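Local coordinates for protein glycosyl hydrolase family 88 (PDB 3WIW) that releases unsaturated glucuronyl residues by hydrolysis from heparin-derived saccharides, as a bacterial alpha6/alpha6-barrel enzyme of glycosyl hydrolase family 88, at residues V156-S161 with W167-I172; L337-L340 with E344-A347. All blocks are in the same frame, centred on the assembly; numbering follows the deposited sequence.

From the N terminus, the chain runs through the first helices of the alpha6/alpha6 barrel before reaching contact 1. There, 156-161 follows the short hairpin strand 152-153, and 167-172 comes back against 156-161 after a loop of five residues, just ahead of helix 175-188. Contact 2 comes much later, where helix 327-340 ends: three residues turn the chain, and 344-347 settles beside the last helical turn. The two loops lie in series, neither nesting nor crossing. The centres of contact 1 and contact 2 lie about 36 Å apart, on opposite sides of the chain's centre. Contact 1 joins a two-stranded hairpin to the small sheet containing 170-172, whereas contact 2 joins the C-terminal turn of helix 327-340 to the loop that follows it.

Contact 1: residues V156-S161 with W167-I172; sequences VGAIRS and WQFPVI
Two hydrogen bonds join S161 to the chain at P170-I172. Its backbone N donates to P170 O (2.9 Å), and its OG accepts from I172 N at 2.9 Å in a nearly straight bond (165°). OG stands anti to its own carbonyl carbon (chi1 -63°), which brings it beside this incoming N-H; N175 OD1 bonds the same hydroxyl. I172 lies close to D174, the predicted proton donor, so strand 170-172 runs to the probable active site.

The apolar centre is the F169 ring, sandwiched between two CH-pi contacts. V156 CG2 sits almost on the ring normal, 4.0 Å from the centroid, while R160 CB covers the opposite face, displaced toward the rim. A158 O meets the ring edge at F169 CZ (3.4 Å). Nearby, V171 CG2 touches A158 CB (4.1 Å).

R160 continues past F169 as an extended chain, CG anti to the backbone N (chi1 -171°), and carries its guanidinium to the W167-Q168 backbone. Q168 O lies 3.5 Å above the centre of the guanidinium plane, so this approach uses the flat face. In the plane, a water bridges R160 NH2 to W167 O, and NE is bonded to W162 O.

G157 and A158 form a G1 beta bulge opposite N153 in the hairpin of strands 152-153 and 158-159. Strand 219-222 pairs antiparallel with 170-172, through F169-Y222 and V171-I220, and I159 packs on helix 175-188.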
loop_
_atom_site.group_PDB
_atom_site.type_symbol
_atom_site.label_atom_id
_atom_site.label_comp_id
_atom_site.label_asym_id
_atom_site.label_seq_id
_atom_site.Cartn_x
_atom_site.Cartn_y
_atom_site.Cartn_z
ATOM N N VAL A 156 11.295 2.108 22.519
ATOM C CA VAL A 156 11.389 1.095 21.478
ATOM C C VAL A 156 11.995 1.662 20.189
ATOM O O VAL A 156 12.699 0.956 19.449
ATOM C CB VAL A 156 10.001 0.466 21.178
ATOM C CG1 VAL A 156 10.069 -0.548 20.017
ATOM C CG2 VAL A 156 9.464 -0.195 22.427
ATOM N N GLY A 157 11.697 2.923 19.897
ATOM C CA GLY A 157 12.058 3.504 18.617
ATOM C C GLY A 157 11.109 3.100 17.489
ATOM O O GLY A 157 11.522 3.040 16.330
ATOM N N ALA A 158 9.837 2.828 17.804
ATOM C CA ALA A 158 8.870 2.423 16.766
ATOM C C ALA A 158 7.446 2.733 17.203
ATOM O O ALA A 158 7.162 2.880 18.397
ATOM C CB ALA A 158 8.999 0.928 16.441
ATOM N N ILE A 159 6.564 2.856 16.215
ATOM C CA ILE A 159 5.128 2.901 16.404
ATOM C C ILE A 159 4.614 1.502 16.717
ATOM O O ILE A 159 4.972 0.527 16.041
ATOM C CB ILE A 159 4.447 3.407 15.121
ATOM C CG1 ILE A 159 4.844 4.874 14.863
ATOM C CG2 ILE A 159 2.920 3.220 15.205
ATOM C CD1 ILE A 159 4.404 5.387 13.522
ATOM N N ARG A 160 3.811 1.391 17.777
ATOM C CA ARG A 160 3.104 0.155 18.085
ATOM C C ARG A 160 2.018 -0.075 17.036
ATOM O O ARG A 160 1.129 0.762 16.866
ATOM C CB ARG A 160 2.462 0.256 19.465
ATOM C CG ARG A 160 1.909 -1.080 19.915
ATOM C CD ARG A 160 1.322 -0.984 21.277
ATOM N NE ARG A 160 0.700 -2.242 21.656
ATOM C CZ ARG A 160 0.366 -2.564 22.899
ATOM N NH1 ARG A 160 0.624 -1.727 23.900
ATOM N NH2 ARG A 160 -0.226 -3.731 23.130
ATOM N N SER A 161 2.045 -1.204 16.336
ATOM C CA SER A 161 1.077 -1.401 15.254
ATOM C C SER A 161 -0.338 -1.617 15.776
ATOM O O SER A 161 -1.291 -0.985 15.281
ATOM C CB SER A 161 1.498 -2.564 14.360
ATOM O OG SER A 161 2.728 -2.268 13.747
ATOM N N TRP A 167 0.938 -9.870 22.416
ATOM C CA TRP A 167 2.226 -9.179 22.305
ATOM C C TRP A 167 2.292 -7.968 23.203
ATOM O O TRP A 167 1.325 -7.222 23.345
ATOM C CB TRP A 167 2.518 -8.704 20.884
ATOM C CG TRP A 167 2.360 -9.729 19.839
ATOM C CD1 TRP A 167 3.341 -10.502 19.282
ATOM C CD2 TRP A 167 1.146 -10.082 19.186
ATOM N NE1 TRP A 167 2.802 -11.324 18.326
ATOM C CE2 TRP A 167 1.453 -11.086 18.248
ATOM C CE3 TRP A 167 -0.180 -9.658 19.314
ATOM C CZ2 TRP A 167 0.487 -11.661 17.435
ATOM C CZ3 TRP A 167 -1.136 -10.232 18.514
ATOM C CH2 TRP A 167 -0.800 -11.224 17.583
ATOM N N GLN A 168 3.463 -7.778 23.788
ATOM C CA GLN A 168 3.762 -6.604 24.571
ATOM C C GLN A 168 3.787 -5.363 23.679
ATOM O O GLN A 168 3.283 -4.297 24.039
ATOM C CB GLN A 168 5.119 -6.828 25.227
ATOM C CG GLN A 168 5.646 -5.655 25.950
ATOM C CD GLN A 168 6.772 -6.007 26.897
ATOM O OE1 GLN A 168 7.521 -5.134 27.322
ATOM N NE2 GLN A 168 6.888 -7.291 27.243
ATOM N N PHE A 169 4.373 -5.503 22.498
ATOM C CA PHE A 169 4.563 -4.359 21.615
ATOM C C PHE A 169 4.853 -4.862 20.217
ATOM O O PHE A 169 6.005 -4.969 19.818
ATOM C CB PHE A 169 5.704 -3.472 22.150
ATOM C CG PHE A 169 5.748 -2.088 21.546
ATOM C CD1 PHE A 169 6.289 -1.874 20.283
ATOM C CD2 PHE A 169 5.255 -0.990 22.256
ATOM C CE1 PHE A 169 6.334 -0.602 19.724
ATOM C CE2 PHE A 169 5.290 0.295 21.698
ATOM C CZ PHE A 169 5.841 0.491 20.437
ATOM N N PRO A 170 3.795 -5.190 19.476
ATOM C CA PRO A 170 3.971 -5.745 18.138
ATOM C C PRO A 170 4.146 -4.656 17.096
ATOM O O PRO A 170 3.400 -3.655 17.103
ATOM C CB PRO A 170 2.664 -6.496 17.902
ATOM C CG PRO A 170 1.630 -5.678 18.690
ATOM C CD PRO A 170 2.379 -5.123 19.874
ATOM N N VAL A 171 5.106 -4.856 16.196
ATOM C CA VAL A 171 5.317 -3.949 15.059
ATOM C C VAL A 171 5.326 -4.796 13.793
ATOM O O VAL A 171 6.093 -5.764 13.682
ATOM C CB VAL A 171 6.665 -3.199 15.194
ATOM C CG1 VAL A 171 6.883 -2.261 13.990
ATOM C CG2 VAL A 171 6.689 -2.399 16.488
ATOM N N ILE A 172 4.451 -4.477 12.853
ATOM C CA ILE A 172 4.384 -5.243 11.614
ATOM C C ILE A 172 5.074 -4.504 10.471
ATOM O O ILE A 172 5.188 -3.279 10.504
ATOM C CB ILE A 172 2.925 -5.634 11.248
ATOM C CG1 ILE A 172 2.046 -4.436 10.819
ATOM C CG2 ILE A 172 2.294 -6.370 12.421
ATOM C CD1 ILE A 172 0.577 -4.842 10.551
HETATM O O HOH W 1 -0.464 -6.168 21.494
#

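Contact 2: residues L337-L340 with E344-A347; sequences LKTL and EYLA
The carbonyl oxygen of T339 accepts a hydrogen bond from S342 OG in the turn that follows, while T339 OG1 is bonded to D287 O. Y345 CD2 lies 3.5 Å from T339 O. The neighbouring carbonyl, L340 O, faces the returning chain as well: Y345 CB is 3.2 Å from L340 O, and L346 CB is 3.6 Å from it. No hydrogen bond crosses between the segments, so the contact rests on van der Waals packing.

Y345 carries most of the second segment's share of the packing. With CG anti to its carbonyl carbon (chi1 -74°), the ring runs alongside T339, both side chains pointing the same way, and T339 CG2 touches Y345 CE2 at 3.8 Å. The L340 side chain runs obliquely to that of Y345, and L340 CD2 lies 4.0 Å from Y345 CD1. These contacts lie where helix 327-340, part of the alpha6/alpha6 barrel, ends and its chain folds back over the last turn.

Beyond the pair, H359 meets the Y345 ring edge-to-face, A306 of helix 306-322 touches both Y345 and L340, and L346 reaches S35 on helix 30-49. Were Y345 cut back to an alanine, T339 CG2 and L340 CD2 would probably face a gap, and H359 would lose its edge-to-face partner.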
loop_
_atom_site.group_PDB
_atom_site.type_symbol
_atom_site.label_atom_id
_atom_site.label_comp_id
_atom_site.label_asym_id
_atom_site.label_seq_id
_atom_site.Cartn_x
_atom_site.Cartn_y
_atom_site.Cartn_z
ATOM N N LEU A 337 3.199 -4.322 -14.788
ATOM C CA LEU A 337 2.006 -3.599 -15.205
ATOM C C LEU A 337 1.362 -4.171 -16.464
ATOM O O LEU A 337 0.127 -4.195 -16.574
ATOM C CB LEU A 337 2.287 -2.101 -15.361
ATOM C CG LEU A 337 2.615 -1.356 -14.071
ATOM C CD1 LEU A 337 2.891 0.095 -14.428
ATOM C CD2 LEU A 337 1.467 -1.488 -13.080
ATOM N N LYS A 338 2.178 -4.643 -17.403
ATOM C CA LYS A 338 1.612 -5.275 -18.580
ATOM C C LYS A 338 0.843 -6.541 -18.203
ATOM O O LYS A 338 -0.227 -6.790 -18.751
ATOM C CB LYS A 338 2.692 -5.546 -19.609
ATOM C CG LYS A 338 3.114 -4.277 -20.321
ATOM C CD LYS A 338 4.334 -4.485 -21.204
ATOM C CE LYS A 338 4.606 -3.241 -22.025
ATOM N NZ LYS A 338 5.768 -3.406 -22.927
ATOM N N THR A 339 1.362 -7.338 -17.270
ATOM C CA THR A 339 0.636 -8.520 -16.796
ATOM C C THR A 339 -0.652 -8.151 -16.049
ATOM O O THR A 339 -1.722 -8.737 -16.294
ATOM C CB THR A 339 1.531 -9.426 -15.915
ATOM O OG1 THR A 339 2.663 -9.871 -16.675
ATOM C CG2 THR A 339 0.756 -10.656 -15.431
ATOM N N LEU A 340 -0.557 -7.187 -15.137
ATOM C CA LEU A 340 -1.728 -6.752 -14.387
ATOM C C LEU A 340 -2.810 -6.160 -15.277
ATOM O O LEU A 340 -3.987 -6.214 -14.926
ATOM C CB LEU A 340 -1.349 -5.751 -13.290
ATOM C CG LEU A 340 -0.580 -6.353 -12.116
ATOM C CD1 LEU A 340 -0.325 -5.222 -11.141
ATOM C CD2 LEU A 340 -1.347 -7.475 -11.395
ATOM N N GLU A 344 -6.128 -11.559 -17.916
ATOM C CA GLU A 344 -6.020 -12.438 -16.764
ATOM C C GLU A 344 -6.219 -11.679 -15.455
ATOM O O GLU A 344 -6.811 -12.222 -14.520
ATOM C CB GLU A 344 -4.636 -13.072 -16.759
ATOM C CG GLU A 344 -4.414 -14.071 -15.638
ATOM C CD GLU A 344 -3.009 -14.675 -15.668
ATOM O OE1 GLU A 344 -2.178 -14.263 -16.514
ATOM O OE2 GLU A 344 -2.723 -15.559 -14.836
ATOM N N TYR A 345 -5.740 -10.428 -15.385
ATOM C CA TYR A 345 -5.774 -9.634 -14.149
ATOM C C TYR A 345 -6.710 -8.430 -14.136
ATOM O O TYR A 345 -7.168 -8.013 -13.075
ATOM C CB TYR A 345 -4.358 -9.205 -13.736
ATOM C CG TYR A 345 -3.571 -10.353 -13.170
ATOM C CD1 TYR A 345 -3.645 -10.672 -11.820
ATOM C CD2 TYR A 345 -2.790 -11.148 -13.985
ATOM C CE1 TYR A 345 -2.941 -11.736 -11.285
ATOM C CE2 TYR A 345 -2.069 -12.227 -13.460
ATOM C CZ TYR A 345 -2.172 -12.526 -12.115
ATOM O OH TYR A 345 -1.493 -13.585 -11.562
ATOM N N LEU A 346 -6.986 -7.870 -15.307
ATOM C CA LEU A 346 -7.763 -6.640 -15.378
ATOM C C LEU A 346 -9.217 -6.964 -15.690
ATOM O O LEU A 346 -9.527 -7.545 -16.743
ATOM C CB LEU A 346 -7.190 -5.712 -16.455
ATOM C CG LEU A 346 -7.905 -4.378 -16.643
ATOM C CD1 LEU A 346 -7.585 -3.465 -15.464
ATOM C CD2 LEU A 346 -7.500 -3.718 -17.916
ATOM N N ALA A 347 -10.117 -6.607 -14.781
ATOM C CA ALA A 347 -11.549 -6.846 -14.997
ATOM C C ALA A 347 -12.074 -6.183 -16.264
ATOM O O ALA A 347 -11.644 -5.085 -16.636
ATOM C CB ALA A 347 -12.319 -6.309 -13.811
#